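Long-range contacts in prohead core protein protease (Enterobacteria phage T4, PDB 5JBL), which acts as a homopentameric serine protease of the prohead core, activated by autocatalytic cleavage, that cuts prohead proteins and so frees capsid space for the phage DNA: residues Y76-L81 with M122-N127; L25-W30 with L102-R107; G56-G61 with R132-E137; P156-R161 with V184-V189. The protein carries 3 engineered substitutions. One frame throughout, in Å; residues are numbered along the deposited sequence.

Contact 1: Y76-L81 with M122-N127; sequences YPKRIL and MWWKGN
Lys78, in the first turn of helix 78-93, reaches across to the Gly126 carbonyl, while Leu81, one turn further on, meets the indole of Trp124. The contact thus sets the start of a helix against the tip of a beta-hairpin, where strand 115-125 turns back into strand 128-135. Lys78 NZ donates to Gly126 O at 3.1 Å. It comes from above the peptide, 62° out of the carbonyl plane, so the bond does not use a lone-pair direction. A water closes a triangle beside it, accepting from Lys78 NZ at 2.8 Å and donating to Gly126 O at the same distance. The reach depends on a fully extended side chain that leaves the helix with CG opposite the backbone N (chi1 -172°); on its way it crosses the Asn127 side chain at about a right angle, with Lys78 CD 3.2 Å from Asn127 OD1. The six-membered ring of Trp124 is held from two directions: CE of Lys78 approaches CZ3 obliquely at 4.1 Å, and CD2 of Leu81 touches CH2 at 3.8 Å.

Outside this first shell, Glu82 and Val85 of the same helix also touch Trp124, and Leu81 also packs on Val129 and Leu64, which belong to the hairpin's sheet. The helix start is fixed by Pro77 at the N-cap, whose carbonyl O accepts from Leu81 N, and by Glu67, whose carboxylate accepts from Lys78 N. At the indole's edge, near the ring plane, the backbone O of Leu81 lies 3.8 Å from Trp124 CZ2.

Contact 2: L25-W30 with L102-R107; sequences LLIETW and LNAPPR. Engineered in segment 102-107: Ala104 (natural residue His).
Leu25 and Ile27 press their methyl groups mainly against peptide backbone atoms of the loop around Pro106, so that the contact is apolar on one side and largely amide on the other. CD2 of Leu25 sits over the Pro106-Arg107 peptide bond, 3.5 Å from both Pro106 C and Arg107 N. That peptide is presented by an inverse gamma turn centred on Pro106, with a weak bond from Arg107 N to Pro105 O of 2.8 Å. The branches of Ile27 divide, because CG1 is anti to the carbonyl carbon (chi1 -60°) and CG2 to the backbone N: Ile27 CD1 lies 3.5 Å from Pro105 O, and Ile27 CG2 meets CB of the engineered Ala104 (natural His, an active-site position) at 4.0 Å. Behind the turn, the Arg107 guanidinium lies with one face on Pro105 CG and is salt-bridged to Glu101.

Leu26-Ile27-Glu28 matches the L/I-X-E cleavage motif, and autolysis is inferred to follow Glu28. This agrees with an N-terminus that blocks the catalytic centre. Methyls here meet backbone and one other methyl without polar pairing, so the contact itself is van der Waals, while the polar Glu28 is held elsewhere, by Arg74, Asn70 and Asn72.

Contact 3: G56-G61 with R132-E137; sequences GLYIEG and RARVIE
The Tyr58 ring has Arg134 over one face: CG of Arg134 makes a CH-pi contact 4.3 Å from the centroid of the Tyr58 ring, 27° off its normal. The extended arginine then continues to the phenol, where NH1 of Arg134 donates to Tyr58 OH at 2.8 Å. That hydroxyl lies at the edge of the guanidinium, whose plane stands 85° from the ring, and Gly56 CA lies over a face of the same guanidinium, 3.7 Å from Arg134 NH2. A second guanidinium, that of Arg132, meets Tyr58 CE1 with its edge. It is brought there by a bend at chi3 (79°) and is salt-bridged to Glu120, which also bonds Tyr58 OH.

Tyr58, Arg132 and Arg134 share one face with Glu60 in an antiparallel pairing between strands 53-65 and 128-135. Tyr58 with Arg134 and Glu60 with Arg132 are non-hydrogen-bonded pairs; Ile59 and Ala133 between them are hydrogen-bonded in both directions, each N to the other's O at 2.8 Å. Val135 N to Leu57 O, 2.9 Å, extends the pattern almost straight. Ile59 and Ala133 point to the other face, where Ile59 CD1 reaches Val135 CG2 (4.0 Å) and Ile150 of helix 142-151 packs against Ile59. Past the strand, a water takes the Leu57 N-H and donates to Val135 O and, at 3.1 Å, to Glu137 OE2. Glu137 is also salt-bridged to Arg151, and Ile136, the first residue of the homomultimerization region, packs on Asn149 of a neighbouring subunit.

Contact 4: P156-R161 with V184-V189; sequences PGVASR and VGVDAV. Engineered in segment 156-161: Ala159 (natural residue Ser).
The side chains of Arg161 and Asp187 make the tight part of this antiparallel strand pair, reaching toward each other across a beta bulge from positions that are not paired. They form a side-on salt bridge in which Arg161 NE donates to Asp187 OD2 (2.7 Å) and Arg161 NH2 to Asp187 OD1 (3.1 Å), both through syn lone pairs. A bend at chi3 (-107°) swings the guanidinium to within 29° of the carboxylate plane. CG2 of Val184 lies over the centre of one guanidinium face, 3.7 Å from Arg161 CZ. Arg161 is held further by Glu101 and the backbone O atoms of Arg107 and Asn109, while Asp187 OD1 accepts from Glu101 N. Val158 CG1 meets Val186 CG1 at 3.6 Å, and Ala159 CB meets Val189 CG1 at 3.8 Å.

At Pro156 the fit is looser. Pro156 CB is 4.3 Å from Ala188 CB, and the bond from Gly157 N to Val189 O is bent (138°). No part is open to solvent, since every touching residue is buried.

The bulge shifts the register by one residue between Ala159 and Arg161. Beside it lie the engineered Ala159 and Ala104 (natural Ser and His), neighbouring active-site positions of this serine protease.

From the N terminus, strand 24-29 supplies the first half of contact 2, which closes only after 71 residues, at loop 102-107. Within that span contact 3 opens at 56-61 and contact 1 at 76-81; both close later, so contact 2 crosses both. Contact 1 lies wholly inside the span of contact 3, and the two share the hairpin of strands 115-125 and 128-135. Contact 4 follows in series, closing a loop of 22 residues. Tyr76 OH bonded to Glu28 OE2 joins contacts 1 and 2. Asn103 N to Ala188 O joins contact 2 to contact 4, and Ile59 against Pro156 brings the two sheets together between contacts 3 and 4.

Contact 1: Y76-L81 with M122-N127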
loop_
_atom_site.group_PDB
_atom_site.type_symbol
_atom_site.label_atom_id
_atom_site.label_comp_id
_atom_site.label_asym_id
_atom_site.label_seq_id
_atom_site.Cartn_x
_atom_site.Cartn_y
_atom_site.Cartn_z
ATOM N N TYR C 76 34.810 -15.050 1.934
ATOM C CA TYR C 76 34.788 -14.767 3.361
ATOM C C TYR C 76 35.666 -15.781 4.083
ATOM O O TYR C 76 35.302 -16.962 4.139
ATOM C CB TYR C 76 33.357 -14.821 3.900
ATOM C CG TYR C 76 32.505 -13.644 3.500
ATOM C CD1 TYR C 76 32.075 -13.483 2.188
ATOM C CD2 TYR C 76 32.136 -12.688 4.434
ATOM C CE1 TYR C 76 31.308 -12.393 1.815
ATOM C CE2 TYR C 76 31.373 -11.610 4.078
ATOM C CZ TYR C 76 30.956 -11.466 2.778
ATOM O OH TYR C 76 30.198 -10.368 2.462
ATOM N N PRO C 77 36.815 -15.395 4.637
ATOM C CA PRO C 77 37.638 -16.366 5.379
ATOM C C PRO C 77 36.889 -16.921 6.584
ATOM O O PRO C 77 36.088 -16.225 7.216
ATOM C CB PRO C 77 38.866 -15.545 5.800
ATOM C CG PRO C 77 38.943 -14.421 4.776
ATOM C CD PRO C 77 37.491 -14.093 4.479
ATOM N N LYS C 78 37.166 -18.194 6.914
ATOM C CA LYS C 78 36.324 -18.881 7.895
ATOM C C LYS C 78 36.386 -18.218 9.269
ATOM O O LYS C 78 35.352 -18.048 9.930
ATOM C CB LYS C 78 36.704 -20.356 8.015
ATOM C CG LYS C 78 35.695 -21.092 8.897
ATOM C CD LYS C 78 35.768 -22.597 8.801
ATOM C CE LYS C 78 34.588 -23.233 9.521
ATOM N NZ LYS C 78 34.802 -24.690 9.732
ATOM N N ARG C 79 37.584 -17.844 9.715
ATOM C CA ARG C 79 37.728 -17.225 11.030
ATOM C C ARG C 79 36.943 -15.917 11.111
ATOM O O ARG C 79 36.340 -15.602 12.147
ATOM C CB ARG C 79 39.215 -17.004 11.321
ATOM C CG ARG C 79 39.576 -16.501 12.709
ATOM C CD ARG C 79 41.100 -16.527 12.898
ATOM N NE ARG C 79 41.545 -15.662 13.988
ATOM C CZ ARG C 79 42.819 -15.466 14.318
ATOM N NH1 ARG C 79 43.787 -16.076 13.644
ATOM N NH2 ARG C 79 43.126 -14.658 15.325
ATOM N N ILE C 80 36.922 -15.155 10.018
ATOM C CA ILE C 80 36.237 -13.866 10.023
ATOM C C ILE C 80 34.728 -14.051 10.046
ATOM O O ILE C 80 34.014 -13.346 10.773
ATOM C CB ILE C 80 36.695 -13.035 8.808
ATOM C CG1 ILE C 80 38.175 -12.672 8.983
ATOM C CG2 ILE C 80 35.794 -11.817 8.597
ATOM C CD1 ILE C 80 38.821 -12.027 7.792
ATOM N N LEU C 81 34.213 -14.994 9.251
ATOM C CA LEU C 81 32.770 -15.221 9.246
ATOM C C LEU C 81 32.308 -15.899 10.527
ATOM O O LEU C 81 31.168 -15.679 10.962
ATOM C CB LEU C 81 32.350 -16.058 8.038
ATOM C CG LEU C 81 30.862 -16.071 7.692
ATOM C CD1 LEU C 81 30.281 -14.665 7.419
ATOM C CD2 LEU C 81 30.614 -16.996 6.538
ATOM N N MET C 122 20.860 -20.427 13.773
ATOM C CA MET C 122 21.919 -20.548 12.778
ATOM C C MET C 122 22.950 -21.505 13.331
ATOM O O MET C 122 23.149 -21.566 14.542
ATOM C CB MET C 122 22.591 -19.204 12.425
ATOM C CG MET C 122 21.676 -18.227 11.707
ATOM S SD MET C 122 22.423 -16.616 11.392
ATOM C CE MET C 122 23.484 -16.990 10.016
ATOM N N TRP C 123 23.583 -22.272 12.447
ATOM C CA TRP C 123 24.596 -23.214 12.903
ATOM C C TRP C 123 25.557 -23.486 11.757
ATOM O O TRP C 123 25.259 -23.196 10.596
ATOM C CB TRP C 123 23.958 -24.509 13.436
ATOM C CG TRP C 123 23.149 -25.298 12.424
ATOM C CD1 TRP C 123 23.571 -26.380 11.707
ATOM C CD2 TRP C 123 21.778 -25.082 12.050
ATOM N NE1 TRP C 123 22.557 -26.838 10.898
ATOM C CE2 TRP C 123 21.448 -26.059 11.087
ATOM C CE3 TRP C 123 20.803 -24.155 12.430
ATOM C CZ2 TRP C 123 20.185 -26.139 10.502
ATOM C CZ3 TRP C 123 19.550 -24.222 11.837
ATOM C CH2 TRP C 123 19.253 -25.206 10.881
ATOM N N TRP C 124 26.733 -24.005 12.104
ATOM C CA TRP C 124 27.776 -24.309 11.129
ATOM C C TRP C 124 27.748 -25.785 10.733
ATOM O O TRP C 124 27.473 -26.661 11.554
ATOM C CB TRP C 124 29.165 -23.951 11.672
ATOM C CG TRP C 124 29.490 -22.471 11.669
ATOM C CD1 TRP C 124 29.226 -21.574 12.665
ATOM C CD2 TRP C 124 30.156 -21.725 10.627
ATOM N NE1 TRP C 124 29.681 -20.316 12.313
ATOM C CE2 TRP C 124 30.251 -20.381 11.067
ATOM C CE3 TRP C 124 30.664 -22.057 9.366
ATOM C CZ2 TRP C 124 30.837 -19.379 10.297
ATOM C CZ3 TRP C 124 31.258 -21.058 8.602
ATOM C CH2 TRP C 124 31.339 -19.734 9.070
ATOM N N LYS C 125 28.031 -26.052 9.465
ATOM C CA LYS C 125 28.226 -27.414 8.975
ATOM C C LYS C 125 29.389 -27.336 7.986
ATOM O O LYS C 125 29.197 -26.965 6.824
ATOM C CB LYS C 125 26.955 -27.962 8.334
ATOM C CG LYS C 125 27.134 -29.237 7.519
ATOM C CD LYS C 125 26.980 -30.482 8.367
ATOM C CE LYS C 125 25.534 -30.679 8.798
ATOM N NZ LYS C 125 25.367 -31.941 9.565
ATOM N N GLY C 126 30.591 -27.653 8.456
ATOM C CA GLY C 126 31.773 -27.434 7.628
ATOM C C GLY C 126 32.002 -25.946 7.411
ATOM O O GLY C 126 32.054 -25.155 8.364
ATOM N N ASN C 127 32.114 -25.544 6.144
ATOM C CA ASN C 127 32.327 -24.146 5.798
ATOM C C ASN C 127 31.033 -23.405 5.504
ATOM O O ASN C 127 31.086 -22.240 5.084
ATOM C CB ASN C 127 33.271 -24.041 4.593
ATOM C CG ASN C 127 34.699 -24.427 4.942
ATOM O OD1 ASN C 127 35.155 -24.197 6.060
ATOM N ND2 ASN C 127 35.397 -25.050 3.999
HETATM O O HOH W 1 32.606 -25.651 11.107
#

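Contact 2: L25-W30 with L102-R107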
loop_
_atom_site.group_PDB
_atom_site.type_symbol
_atom_site.label_atom_id
_atom_site.label_comp_id
_atom_site.label_asym_id
_atom_site.label_seq_id
_atom_site.Cartn_x
_atom_site.Cartn_y
_atom_site.Cartn_z
ATOM N N LEU C 25 29.033 -1.114 2.680
ATOM C CA LEU C 25 27.964 -2.097 2.728
ATOM C C LEU C 25 28.300 -3.231 1.773
ATOM O O LEU C 25 28.566 -2.991 0.595
ATOM C CB LEU C 25 26.632 -1.452 2.336
ATOM C CG LEU C 25 25.380 -2.335 2.280
ATOM C CD1 LEU C 25 24.968 -2.809 3.678
ATOM C CD2 LEU C 25 24.206 -1.648 1.567
ATOM N N LEU C 26 28.285 -4.460 2.282
ATOM C CA LEU C 26 28.558 -5.670 1.508
ATOM C C LEU C 26 27.278 -6.501 1.482
ATOM O O LEU C 26 26.829 -6.988 2.528
ATOM C CB LEU C 26 29.720 -6.453 2.123
ATOM C CG LEU C 26 31.063 -5.741 2.190
ATOM C CD1 LEU C 26 32.070 -6.521 3.065
ATOM C CD2 LEU C 26 31.604 -5.501 0.776
ATOM N N ILE C 27 26.683 -6.641 0.296
ATOM C CA ILE C 27 25.486 -7.452 0.082
ATOM C C ILE C 27 25.877 -8.670 -0.739
ATOM O O ILE C 27 26.485 -8.534 -1.801
ATOM C CB ILE C 27 24.388 -6.652 -0.642
ATOM C CG1 ILE C 27 24.001 -5.424 0.183
ATOM C CG2 ILE C 27 23.163 -7.544 -0.917
ATOM C CD1 ILE C 27 22.808 -4.677 -0.382
ATOM N N GLU C 28 25.506 -9.857 -0.267
ATOM C CA GLU C 28 25.863 -11.084 -0.963
ATOM C C GLU C 28 24.608 -11.884 -1.252
ATOM O O GLU C 28 23.682 -11.891 -0.447
ATOM C CB GLU C 28 26.815 -11.941 -0.136
ATOM C CG GLU C 28 27.909 -11.172 0.582
ATOM C CD GLU C 28 28.922 -10.529 -0.354
ATOM O OE1 GLU C 28 28.982 -10.898 -1.548
ATOM O OE2 GLU C 28 29.664 -9.637 0.111
ATOM N N THR C 29 24.575 -12.547 -2.403
ATOM C CA THR C 29 23.570 -13.564 -2.666
ATOM C C THR C 29 24.201 -14.941 -2.488
ATOM O O THR C 29 25.370 -15.153 -2.824
ATOM C CB THR C 29 22.984 -13.409 -4.070
ATOM O OG1 THR C 29 24.049 -13.456 -5.033
ATOM C CG2 THR C 29 22.260 -12.091 -4.185
ATOM N N TRP C 30 23.433 -15.868 -1.921
ATOM C CA TRP C 30 23.960 -17.179 -1.568
ATOM C C TRP C 30 23.146 -18.339 -2.139
ATOM O O TRP C 30 23.355 -19.481 -1.721
ATOM C CB TRP C 30 24.041 -17.328 -0.049
ATOM C CG TRP C 30 24.918 -16.337 0.635
ATOM C CD1 TRP C 30 24.511 -15.269 1.391
ATOM C CD2 TRP C 30 26.351 -16.330 0.669
ATOM N NE1 TRP C 30 25.610 -14.594 1.887
ATOM C CE2 TRP C 30 26.748 -15.221 1.454
ATOM C CE3 TRP C 30 27.344 -17.128 0.076
ATOM C CZ2 TRP C 30 28.086 -14.910 1.688
ATOM C CZ3 TRP C 30 28.671 -16.813 0.307
ATOM C CH2 TRP C 30 29.029 -15.707 1.104
ATOM N N LEU C 102 12.113 -8.645 2.123
ATOM C CA LEU C 102 11.938 -9.173 0.778
ATOM C C LEU C 102 12.554 -8.147 -0.165
ATOM O O LEU C 102 12.123 -6.992 -0.169
ATOM C CB LEU C 102 10.455 -9.402 0.472
ATOM C CG LEU C 102 10.045 -9.877 -0.931
ATOM C CD1 LEU C 102 10.768 -11.165 -1.276
ATOM C CD2 LEU C 102 8.539 -10.105 -0.968
ATOM N N ASN C 103 13.588 -8.568 -0.915
ATOM C CA ASN C 103 14.560 -7.721 -1.623
ATOM C C ASN C 103 15.606 -7.200 -0.652
ATOM O O ASN C 103 15.268 -6.799 0.468
ATOM C CB ASN C 103 13.900 -6.527 -2.329
ATOM C CG ASN C 103 12.991 -6.953 -3.450
ATOM O OD1 ASN C 103 13.273 -7.925 -4.147
ATOM N ND2 ASN C 103 11.882 -6.235 -3.624
ATOM N N ALA C 104 16.876 -7.181 -1.070
ATOM C CA ALA C 104 17.935 -6.665 -0.217
ATOM C C ALA C 104 18.132 -5.188 -0.544
ATOM O O ALA C 104 18.658 -4.865 -1.616
ATOM C CB ALA C 104 19.227 -7.444 -0.418
ATOM N N PRO C 105 17.744 -4.275 0.335
ATOM C CA PRO C 105 17.855 -2.848 0.036
ATOM C C PRO C 105 19.262 -2.345 0.311
ATOM O O PRO C 105 20.042 -2.997 1.026
ATOM C CB PRO C 105 16.839 -2.225 1.002
ATOM C CG PRO C 105 16.906 -3.124 2.204
ATOM C CD PRO C 105 17.126 -4.526 1.652
ATOM N N PRO C 106 19.636 -1.183 -0.241
ATOM C CA PRO C 106 20.998 -0.670 -0.026
ATOM C C PRO C 106 21.170 0.022 1.323
ATOM O O PRO C 106 21.493 1.204 1.416
ATOM C CB PRO C 106 21.169 0.290 -1.210
ATOM C CG PRO C 106 19.792 0.853 -1.398
ATOM C CD PRO C 106 18.839 -0.284 -1.100
ATOM N N ARG C 107 20.890 -0.704 2.396
ATOM C CA ARG C 107 21.108 -0.163 3.728
ATOM C C ARG C 107 21.499 -1.323 4.623
ATOM O O ARG C 107 21.252 -2.486 4.296
ATOM C CB ARG C 107 19.897 0.621 4.249
ATOM C CG ARG C 107 18.573 0.010 3.959
ATOM C CD ARG C 107 17.401 0.911 4.398
ATOM N NE ARG C 107 16.170 0.381 3.817
ATOM C CZ ARG C 107 15.575 -0.732 4.232
ATOM N NH1 ARG C 107 16.103 -1.426 5.242
ATOM N NH2 ARG C 107 14.470 -1.167 3.622
#

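Contact 3: G56-G61 with R132-E137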
loop_
_atom_site.group_PDB
_atom_site.type_symbol
_atom_site.label_atom_id
_atom_site.label_comp_id
_atom_site.label_asym_id
_atom_site.label_seq_id
_atom_site.Cartn_x
_atom_site.Cartn_y
_atom_site.Cartn_z
ATOM N N GLY C 56 3.696 -22.896 11.003
ATOM C CA GLY C 56 4.511 -21.843 10.433
ATOM C C GLY C 56 5.078 -22.298 9.111
ATOM O O GLY C 56 5.122 -23.493 8.806
ATOM N N LEU C 57 5.514 -21.323 8.330
ATOM C CA LEU C 57 6.205 -21.557 7.074
ATOM C C LEU C 57 7.669 -21.241 7.302
ATOM O O LEU C 57 8.000 -20.123 7.718
ATOM C CB LEU C 57 5.622 -20.675 5.977
ATOM C CG LEU C 57 6.317 -20.703 4.624
ATOM C CD1 LEU C 57 6.292 -22.092 4.025
ATOM C CD2 LEU C 57 5.580 -19.718 3.726
ATOM N N TYR C 58 8.547 -22.207 7.028
ATOM C CA TYR C 58 9.965 -22.061 7.330
ATOM C C TYR C 58 10.833 -22.208 6.094
ATOM O O TYR C 58 10.576 -23.059 5.240
ATOM C CB TYR C 58 10.408 -23.088 8.373
ATOM C CG TYR C 58 9.926 -22.730 9.739
ATOM C CD1 TYR C 58 10.730 -21.986 10.584
ATOM C CD2 TYR C 58 8.652 -23.082 10.170
ATOM C CE1 TYR C 58 10.309 -21.626 11.826
ATOM C CE2 TYR C 58 8.214 -22.719 11.435
ATOM C CZ TYR C 58 9.062 -21.982 12.254
ATOM O OH TYR C 58 8.680 -21.590 13.512
ATOM N N ILE C 59 11.881 -21.388 6.022
ATOM C CA ILE C 59 12.951 -21.541 5.047
ATOM C C ILE C 59 14.180 -22.029 5.807
ATOM O O ILE C 59 14.589 -21.396 6.791
ATOM C CB ILE C 59 13.221 -20.221 4.312
ATOM C CG1 ILE C 59 11.939 -19.761 3.609
ATOM C CG2 ILE C 59 14.372 -20.396 3.323
ATOM C CD1 ILE C 59 11.980 -18.332 3.126
ATOM N N GLU C 60 14.755 -23.157 5.371
ATOM C CA GLU C 60 15.901 -23.735 6.072
ATOM C C GLU C 60 16.960 -24.201 5.079
ATOM O O GLU C 60 16.648 -24.899 4.104
ATOM C CB GLU C 60 15.465 -24.904 6.970
ATOM C CG GLU C 60 16.564 -25.421 7.889
ATOM C CD GLU C 60 16.121 -26.607 8.744
ATOM O OE1 GLU C 60 16.785 -27.666 8.672
ATOM O OE2 GLU C 60 15.115 -26.488 9.484
ATOM N N GLY C 61 18.206 -23.828 5.340
ATOM C CA GLY C 61 19.310 -24.331 4.530
ATOM C C GLY C 61 20.509 -23.404 4.644
ATOM O O GLY C 61 20.663 -22.686 5.634
ATOM N N ARG C 132 17.566 -21.460 10.091
ATOM C CA ARG C 132 16.135 -21.656 9.932
ATOM C C ARG C 132 15.462 -20.304 10.095
ATOM O O ARG C 132 15.717 -19.596 11.073
ATOM C CB ARG C 132 15.598 -22.675 10.951
ATOM C CG ARG C 132 14.155 -23.067 10.698
ATOM C CD ARG C 132 13.663 -24.120 11.684
ATOM N NE ARG C 132 13.314 -23.516 12.959
ATOM C CZ ARG C 132 14.076 -23.572 14.046
ATOM N NH1 ARG C 132 15.239 -24.215 14.018
ATOM N NH2 ARG C 132 13.672 -22.985 15.166
ATOM N N ALA C 133 14.648 -19.920 9.117
ATOM C CA ALA C 133 13.946 -18.653 9.152
ATOM C C ALA C 133 12.446 -18.887 9.042
ATOM O O ALA C 133 11.988 -19.671 8.214
ATOM C CB ALA C 133 14.398 -17.722 8.020
ATOM N N ARG C 134 11.686 -18.195 9.875
ATOM C CA ARG C 134 10.231 -18.249 9.823
ATOM C C ARG C 134 9.711 -17.082 8.990
ATOM O O ARG C 134 10.161 -15.942 9.157
ATOM C CB ARG C 134 9.656 -18.201 11.240
ATOM C CG ARG C 134 8.151 -18.282 11.296
ATOM C CD ARG C 134 7.641 -18.129 12.717
ATOM N NE ARG C 134 6.184 -18.207 12.733
ATOM C CZ ARG C 134 5.479 -19.284 13.070
ATOM N NH1 ARG C 134 6.095 -20.397 13.456
ATOM N NH2 ARG C 134 4.144 -19.240 13.022
ATOM N N VAL C 135 8.789 -17.368 8.074
ATOM C CA VAL C 135 8.159 -16.321 7.276
ATOM C C VAL C 135 7.085 -15.642 8.119
ATOM O O VAL C 135 6.306 -16.313 8.808
ATOM C CB VAL C 135 7.575 -16.905 5.979
ATOM C CG1 VAL C 135 6.828 -15.828 5.186
ATOM C CG2 VAL C 135 8.678 -17.489 5.141
ATOM N N ILE C 136 7.081 -14.313 8.128
ATOM C CA ILE C 136 6.105 -13.560 8.916
ATOM C C ILE C 136 4.766 -13.578 8.183
ATOM O O ILE C 136 4.682 -13.162 7.031
ATOM C CB ILE C 136 6.586 -12.124 9.154
ATOM C CG1 ILE C 136 7.924 -12.160 9.899
ATOM C CG2 ILE C 136 5.510 -11.321 9.912
ATOM C CD1 ILE C 136 8.667 -10.841 9.953
ATOM N N GLU C 137 3.728 -14.109 8.817
ATOM C CA GLU C 137 2.425 -14.154 8.168
ATOM C C GLU C 137 1.398 -13.360 8.961
ATOM O O GLU C 137 1.525 -13.202 10.181
ATOM C CB GLU C 137 1.947 -15.588 7.991
ATOM C CG GLU C 137 2.797 -16.373 6.995
ATOM C CD GLU C 137 2.119 -17.660 6.598
ATOM O OE1 GLU C 137 1.146 -17.577 5.806
ATOM O OE2 GLU C 137 2.512 -18.734 7.111
HETATM O O HOH W 2 4.880 -18.698 9.096
#

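Contact 4: P156-R161 with V184-V189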
loop_
_atom_site.group_PDB
_atom_site.type_symbol
_atom_site.label_atom_id
_atom_site.label_comp_id
_atom_site.label_asym_id
_atom_site.label_seq_id
_atom_site.Cartn_x
_atom_site.Cartn_y
_atom_site.Cartn_z
ATOM N N PRO C 156 12.704 -19.068 -3.120
ATOM C CA PRO C 156 13.498 -17.843 -3.029
ATOM C C PRO C 156 14.986 -18.110 -2.905
ATOM O O PRO C 156 15.419 -19.146 -2.391
ATOM C CB PRO C 156 12.962 -17.171 -1.760
ATOM C CG PRO C 156 12.387 -18.301 -0.950
ATOM C CD PRO C 156 11.866 -19.294 -1.931
ATOM N N GLY C 157 15.768 -17.126 -3.363
ATOM C CA GLY C 157 17.160 -17.031 -2.975
ATOM C C GLY C 157 17.274 -16.261 -1.677
ATOM O O GLY C 157 16.305 -15.653 -1.193
ATOM N N VAL C 158 18.463 -16.302 -1.079
ATOM C CA VAL C 158 18.700 -15.513 0.121
ATOM C C VAL C 158 19.898 -14.607 -0.120
ATOM O O VAL C 158 20.791 -14.900 -0.921
ATOM C CB VAL C 158 18.898 -16.362 1.399
ATOM C CG1 VAL C 158 17.613 -17.093 1.739
ATOM C CG2 VAL C 158 20.097 -17.337 1.248
ATOM N N ALA C 159 19.894 -13.479 0.577
ATOM C CA ALA C 159 20.999 -12.539 0.547
ATOM C C ALA C 159 21.320 -12.132 1.969
ATOM O O ALA C 159 20.421 -12.050 2.816
ATOM C CB ALA C 159 20.656 -11.270 -0.272
ATOM N N SER C 160 22.596 -11.846 2.220
ATOM C CA SER C 160 23.020 -11.298 3.501
ATOM C C SER C 160 23.491 -9.867 3.293
ATOM O O SER C 160 23.837 -9.471 2.178
ATOM C CB SER C 160 24.136 -12.146 4.144
ATOM O OG SER C 160 25.295 -12.212 3.310
ATOM N N ARG C 161 23.462 -9.088 4.376
ATOM C CA ARG C 161 23.971 -7.722 4.412
ATOM C C ARG C 161 25.002 -7.571 5.524
ATOM O O ARG C 161 24.850 -8.132 6.613
ATOM C CB ARG C 161 22.838 -6.704 4.625
ATOM C CG ARG C 161 21.813 -6.634 3.510
ATOM C CD ARG C 161 20.844 -5.490 3.754
ATOM N NE ARG C 161 19.540 -5.966 4.178
ATOM C CZ ARG C 161 18.633 -5.228 4.800
ATOM N NH1 ARG C 161 18.892 -3.962 5.106
ATOM N NH2 ARG C 161 17.464 -5.766 5.120
ATOM N N VAL C 184 22.421 -8.205 8.650
ATOM C CA VAL C 184 21.175 -8.899 8.341
ATOM C C VAL C 184 21.549 -10.253 7.766
ATOM O O VAL C 184 22.195 -10.321 6.714
ATOM C CB VAL C 184 20.296 -8.126 7.338
ATOM C CG1 VAL C 184 19.029 -8.927 7.035
ATOM C CG2 VAL C 184 19.952 -6.742 7.880
ATOM N N GLY C 185 21.144 -11.332 8.441
ATOM C CA GLY C 185 21.562 -12.656 8.013
ATOM C C GLY C 185 20.897 -13.113 6.724
ATOM O O GLY C 185 21.538 -13.762 5.888
ATOM N N VAL C 186 19.606 -12.802 6.549
ATOM C CA VAL C 186 18.836 -13.257 5.389
ATOM C C VAL C 186 17.812 -12.205 4.974
ATOM O O VAL C 186 16.969 -11.800 5.775
ATOM C CB VAL C 186 18.091 -14.584 5.653
ATOM C CG1 VAL C 186 17.092 -14.847 4.493
ATOM C CG2 VAL C 186 19.071 -15.720 5.772
ATOM N N ASP C 187 17.868 -11.802 3.701
ATOM C CA ASP C 187 16.751 -11.236 2.959
ATOM C C ASP C 187 16.329 -12.245 1.896
ATOM O O ASP C 187 17.182 -12.900 1.282
ATOM C CB ASP C 187 17.126 -9.928 2.241
ATOM C CG ASP C 187 17.435 -8.790 3.183
ATOM O OD1 ASP C 187 16.682 -8.571 4.163
ATOM O OD2 ASP C 187 18.423 -8.075 2.907
ATOM N N ALA C 188 15.027 -12.348 1.626
ATOM C CA ALA C 188 14.591 -13.167 0.500
ATOM C C ALA C 188 14.686 -12.356 -0.786
ATOM O O ALA C 188 14.227 -11.208 -0.850
ATOM C CB ALA C 188 13.167 -13.683 0.721
ATOM N N VAL C 189 15.303 -12.945 -1.815
ATOM C CA VAL C 189 15.605 -12.230 -3.048
ATOM C C VAL C 189 15.322 -13.118 -4.246
ATOM O O VAL C 189 15.322 -14.345 -4.156
ATOM C CB VAL C 189 17.067 -11.721 -3.089
ATOM C CG1 VAL C 189 17.294 -10.733 -1.981
ATOM C CG2 VAL C 189 18.072 -12.896 -2.965
#